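PDB 3HDX: SusD superfamily protein from Bacteroides thetaiotaomicron VPI-5482, which probably binds polysaccharide at the outer membrane as part of carbohydrate uptake. Local coordinates for residues K192-L197 with R257-N262; T244-S249 with S357-R362. All coordinates share one frame; numbering follows the deposited sequence. Where two conformers were deposited one is given.

Contact 1 (K192-L197 with R257-N262). With EDO (1,2-ethanediol), chain I; EDO (1,2-ethanediol), chain B.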
# COMPACT_ATOMS: atom_id res chain seq x y z
N LYS A 192 -3.30 0.41 -14.19
CA LYS A 192 -4.51 -0.42 -14.09
C LYS A 192 -4.13 -1.87 -13.78
O LYS A 192 -4.58 -2.46 -12.78
CB LYS A 192 -5.40 -0.23 -15.34
CG LYS A 192 -5.81 1.26 -15.47
CD LYS A 192 -6.94 1.54 -16.41
CE LYS A 192 -7.39 3.00 -16.29
NZ LYS A 192 -8.56 3.26 -17.20
N LEU A 193 -3.29 -2.45 -14.62
CA LEU A 193 -2.81 -3.82 -14.42
C LEU A 193 -1.46 -3.90 -13.67
O LEU A 193 -0.62 -3.01 -13.82
CB LEU A 193 -2.67 -4.52 -15.78
CG LEU A 193 -3.99 -4.60 -16.57
CD1 LEU A 193 -3.67 -5.22 -17.92
CD2 LEU A 193 -5.13 -5.37 -15.86
N PHE A 194 -1.29 -4.97 -12.89
CA PHE A 194 -0.08 -5.28 -12.17
C PHE A 194 1.01 -5.54 -13.24
O PHE A 194 0.82 -6.41 -14.11
CB PHE A 194 -0.37 -6.53 -11.34
CG PHE A 194 0.51 -6.72 -10.17
CD1 PHE A 194 1.72 -7.34 -10.31
CD2 PHE A 194 0.07 -6.39 -8.89
CE1 PHE A 194 2.54 -7.53 -9.23
CE2 PHE A 194 0.89 -6.62 -7.79
CZ PHE A 194 2.11 -7.22 -7.98
N ASN A 195 2.09 -4.77 -13.22
CA ASN A 195 3.16 -4.92 -14.20
C ASN A 195 4.41 -5.48 -13.54
O ASN A 195 4.44 -5.75 -12.32
CB ASN A 195 3.38 -3.56 -14.91
CG ASN A 195 3.89 -2.47 -13.96
OD1 ASN A 195 4.95 -2.62 -13.36
ND2 ASN A 195 3.14 -1.35 -13.86
N LYS A 196 5.46 -5.67 -14.33
CA LYS A 196 6.67 -6.29 -13.80
C LYS A 196 7.23 -5.50 -12.60
O LYS A 196 7.69 -6.11 -11.60
CB LYS A 196 7.74 -6.41 -14.87
CG LYS A 196 8.88 -7.35 -14.53
CD LYS A 196 10.07 -7.25 -15.49
CE LYS A 196 9.82 -7.63 -16.94
NZ LYS A 196 9.43 -9.09 -17.04
N LEU A 197 7.21 -4.16 -12.69
CA LEU A 197 7.71 -3.32 -11.60
C LEU A 197 6.81 -3.35 -10.37
O LEU A 197 7.29 -3.23 -9.23
CB LEU A 197 8.06 -1.91 -12.05
CG LEU A 197 9.13 -1.85 -13.15
CD1 LEU A 197 9.53 -0.35 -13.45
CD2 LEU A 197 10.39 -2.72 -12.76
N ARG A 257 1.36 5.34 -10.78
CA ARG A 257 0.87 4.39 -9.74
C ARG A 257 1.55 3.06 -10.07
O ARG A 257 1.07 2.29 -10.91
CB ARG A 257 -0.63 4.27 -9.74
CG ARG A 257 -1.37 5.54 -9.46
CD ARG A 257 -2.84 5.27 -9.18
NE ARG A 257 -3.53 4.73 -10.35
CZ ARG A 257 -4.24 5.42 -11.26
NH1 ARG A 257 -4.34 6.75 -11.24
NH2 ARG A 257 -4.85 4.76 -12.25
N ILE A 258 2.72 2.83 -9.47
CA ILE A 258 3.50 1.60 -9.73
C ILE A 258 2.69 0.36 -9.34
O ILE A 258 2.72 -0.64 -10.06
CB ILE A 258 4.87 1.65 -9.05
CG1 ILE A 258 5.71 2.77 -9.66
CG2 ILE A 258 5.63 0.27 -9.17
CD1 ILE A 258 7.03 3.00 -8.95
N LEU A 259 1.98 0.46 -8.21
CA LEU A 259 1.03 -0.57 -7.77
C LEU A 259 -0.13 0.13 -7.09
O LEU A 259 0.06 0.89 -6.12
CB LEU A 259 1.71 -1.59 -6.82
CG LEU A 259 0.98 -2.92 -6.57
CD1 LEU A 259 1.98 -3.89 -5.91
CD2 LEU A 259 -0.26 -2.83 -5.73
N GLY A 260 -1.33 -0.10 -7.60
CA GLY A 260 -2.52 0.47 -7.00
C GLY A 260 -3.77 -0.22 -7.46
O GLY A 260 -3.68 -1.17 -8.24
N PHE A 261 -4.91 0.22 -6.92
CA PHE A 261 -6.23 -0.37 -7.21
C PHE A 261 -7.22 0.74 -7.44
O PHE A 261 -7.30 1.70 -6.65
CB PHE A 261 -6.70 -1.28 -6.07
CG PHE A 261 -5.73 -2.38 -5.80
CD1 PHE A 261 -5.79 -3.56 -6.54
CD2 PHE A 261 -4.70 -2.21 -4.89
CE1 PHE A 261 -4.80 -4.56 -6.37
CE2 PHE A 261 -3.73 -3.21 -4.70
CZ PHE A 261 -3.79 -4.38 -5.45
N ASN A 262 -7.94 0.63 -8.55
CA ASN A 262 -8.83 1.69 -9.00
C ASN A 262 -10.30 1.33 -8.84
O ASN A 262 -10.67 0.15 -8.87
CB ASN A 262 -8.57 1.96 -10.49
CG ASN A 262 -7.10 2.12 -10.80
OD1 ASN A 262 -6.37 2.77 -10.04
ND2 ASN A 262 -6.64 1.45 -11.85
C1 EDO I . -1.57 -1.68 -10.91
O1 EDO I . -1.11 -2.12 -9.68
C2 EDO I . -0.76 -0.54 -11.42
O2 EDO I . -1.13 0.64 -10.70
C1 EDO B . -9.81 -0.73 -19.67
O1 EDO B . -9.57 0.46 -18.91
C2 EDO B . -8.65 -0.88 -20.64
O2 EDO B . -8.62 0.20 -21.57
O HOH W 1 -4.84 -2.82 -10.17
O HOH W 2 2.40 1.73 -13.33
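Phe194 and Leu259 make the main apolar touch between 192-197 and 257-262: in the Phe194 conformer described, one of two deposited, Leu259 CD1 lies 3.5 Å from Phe194 CE2, an oblique approach to the ring. With chi1 at -158°, this conformer turns CG away from its own N and lays the ring beside the carbonyl carbon, where CE2 and CZ reach the leucine. Further along, Ile258 CG2 packs 4.4 Å from Leu197 CB. Replacing Leu259 by an alanine would probably leave CE2 and CZ of Phe194 without their methyl partner and open a gap beside Val202 of helix 196-209, which both side chains touch.

No direct hydrogen bond crosses; two waters bridge instead. One donates to Lys192 O (2.6 Å) and to Gly260 O (2.8 Å), the other to Arg257 O while weakly accepting from Asn195 ND2. An ethanediol, probably from the crystallisation liquor, bonds the 257-262 side: O1 accepts from Gly260 N (2.9 Å, 161° at the hydrogen) and donates to Gly260 O, O2 donates to Arg257 O, and C1 packs on Leu193 O. Asn262 ND2, bonded to Gly191 O, lies 3.7 Å from Lys192 CG, the side chains crossing at about a right angle, while Lys192 NZ turns to Asn250.

Asn195 N-caps helix 196-209, OD1 taking a weak bond from Leu197 N. Water bridges and a small apolar patch thus join the loop and N-cap to strand 259-261 and the residues before it, Ser198 OG adding a direct bond to Ile258 O.

Contact 2 (T244-S249 with S357-R362)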
# COMPACT_ATOMS: atom_id res chain seq x y z
N THR A 244 -7.88 15.50 -10.65
CA THR A 244 -7.61 14.67 -11.84
C THR A 244 -6.14 14.22 -11.87
O THR A 244 -5.60 13.86 -12.91
CB THR A 244 -8.01 15.38 -13.14
OG1 THR A 244 -7.36 16.64 -13.22
CG2 THR A 244 -9.55 15.54 -13.17
N GLY A 245 -5.51 14.21 -10.68
CA GLY A 245 -4.14 13.82 -10.55
C GLY A 245 -3.98 12.35 -10.22
O GLY A 245 -4.84 11.51 -10.54
N LEU A 246 -2.89 12.04 -9.53
CA LEU A 246 -2.46 10.66 -9.29
C LEU A 246 -3.52 9.71 -8.73
O LEU A 246 -3.54 8.55 -9.09
CB LEU A 246 -1.22 10.63 -8.39
CG LEU A 246 -0.48 9.30 -8.28
CD1 LEU A 246 0.21 8.95 -9.62
CD2 LEU A 246 0.51 9.27 -7.11
N PHE A 247 -4.39 10.22 -7.86
CA PHE A 247 -5.40 9.41 -7.22
C PHE A 247 -6.65 9.20 -8.09
O PHE A 247 -7.52 8.41 -7.72
CB PHE A 247 -5.73 9.96 -5.83
CG PHE A 247 -4.55 9.88 -4.91
CD1 PHE A 247 -4.20 8.68 -4.31
CD2 PHE A 247 -3.74 10.98 -4.70
CE1 PHE A 247 -3.08 8.60 -3.48
CE2 PHE A 247 -2.61 10.91 -3.89
CZ PHE A 247 -2.27 9.71 -3.29
N TYR A 248 -6.73 9.91 -9.22
CA TYR A 248 -7.85 9.77 -10.17
C TYR A 248 -7.49 8.62 -11.14
O TYR A 248 -6.41 8.64 -11.73
CB TYR A 248 -8.06 11.12 -10.90
CG TYR A 248 -9.00 11.07 -12.06
CD1 TYR A 248 -10.33 10.72 -11.87
CD2 TYR A 248 -8.57 11.41 -13.35
CE1 TYR A 248 -11.20 10.65 -12.95
CE2 TYR A 248 -9.45 11.39 -14.42
CZ TYR A 248 -10.74 11.01 -14.22
OH TYR A 248 -11.59 10.97 -15.33
N SER A 249 -8.43 7.66 -11.29
CA SER A 249 -8.22 6.46 -12.12
C SER A 249 -7.65 6.75 -13.50
O SER A 249 -6.67 6.12 -13.92
CB SER A 249 -9.52 5.65 -12.26
OG SER A 249 -10.56 6.48 -12.75
N SER A 357 -8.16 6.15 -6.18
CA SER A 357 -7.44 4.89 -6.23
C SER A 357 -6.62 4.72 -4.96
O SER A 357 -6.14 5.70 -4.36
CB SER A 357 -6.42 4.86 -7.38
OG SER A 357 -7.00 4.94 -8.66
N ILE A 358 -6.47 3.46 -4.56
CA ILE A 358 -5.45 3.08 -3.61
C ILE A 358 -4.10 3.12 -4.35
O ILE A 358 -3.97 2.57 -5.47
CB ILE A 358 -5.70 1.67 -3.04
CG1 ILE A 358 -6.96 1.63 -2.20
CG2 ILE A 358 -4.46 1.17 -2.24
CD1 ILE A 358 -7.48 0.22 -1.96
N VAL A 359 -3.13 3.82 -3.77
CA VAL A 359 -1.77 3.88 -4.33
C VAL A 359 -0.86 3.20 -3.34
O VAL A 359 -0.48 3.77 -2.31
CB VAL A 359 -1.32 5.29 -4.64
CG1 VAL A 359 0.14 5.27 -5.16
CG2 VAL A 359 -2.31 5.99 -5.64
N PHE A 360 -0.57 1.92 -3.61
CA PHE A 360 0.32 1.19 -2.74
C PHE A 360 1.72 1.76 -2.79
O PHE A 360 2.36 1.92 -1.76
CB PHE A 360 0.29 -0.31 -3.01
CG PHE A 360 1.25 -1.07 -2.18
CD1 PHE A 360 0.98 -1.35 -0.83
CD2 PHE A 360 2.48 -1.47 -2.69
CE1 PHE A 360 1.95 -2.06 -0.05
CE2 PHE A 360 3.39 -2.16 -1.90
CZ PHE A 360 3.13 -2.42 -0.60
N THR A 361 2.21 2.01 -4.01
CA THR A 361 3.53 2.57 -4.21
C THR A 361 3.63 3.38 -5.48
O THR A 361 2.82 3.28 -6.41
CB THR A 361 4.62 1.48 -4.16
OG1 THR A 361 5.93 2.09 -4.08
CG2 THR A 361 4.56 0.51 -5.34
N ARG A 362 4.66 4.18 -5.48
CA ARG A 362 5.02 5.13 -6.51
C ARG A 362 6.51 5.43 -6.36
O ARG A 362 7.13 5.06 -5.35
CB ARG A 362 4.16 6.41 -6.42
CG ARG A 362 4.19 7.11 -5.06
CD ARG A 362 3.06 8.16 -5.03
NE ARG A 362 2.94 8.88 -3.76
CZ ARG A 362 3.59 10.01 -3.45
NH1 ARG A 362 4.49 10.53 -4.26
NH2 ARG A 362 3.35 10.60 -2.30
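Phe247 O receives the N-H of Ser357 at 2.8 Å, a nearly straight bond (167° at the hydrogen) that lies in the carbonyl plane and is the one hydrogen bond between 244-249 and 357-362. It falls where the backbones come closest, the CA atoms of Phe247 and Ser357 being 5.1 Å apart. Ser357 OG stays 3.6 Å from that same Phe247 O; its hydrogen-bond partner is Asn262 OD1.

The Phe247 ring reaches past this bond. Ser357 O lies at its edge, in the ring plane, 3.6 Å from CD1, and Val359 CG2 meets CE1 obliquely at 3.5 Å. Val359 has CG1 anti to the backbone N (chi1 177°), which leaves CG2 as the branch that touches the ring. Leu246 crosses the Arg362 side chain obliquely, its CD2 3.5 Å from CD. The aliphatic part of the arginine thus serves as an apolar surface, while its guanidinium forms salt bridges with Glu427, Glu423 and Glu364.

Tyr248 N bonds back to Gly245 O, closing the type I beta turn whose two central residues, Leu246 and Phe247, supply these side chains. The arrangement is that of a beta turn packed against one strand of a two-stranded antiparallel sheet, just ahead of helix 363-376.

In the fold
Both contacts are mostly buried, each centred about 11 Å from the centre of the chain, and their own centres lie 10 Å apart. They hold the two partners of one small antiparallel sheet: contact 1 reaches strand 259-261 and contact 2 strand 358-361, with a classic beta bulge where Ile258 and Leu259 face Thr361. Contact 1 meets its strand from the loop and start of helix 196-209 and relies on bridging waters, whereas contact 2 comes from a loop turn, with a direct backbone bond at the residue just before the strand and the aliphatic chain of Arg362 as added apolar surface. Arg257 NH2 of contact 1 probably bonds Ser249 O of contact 2.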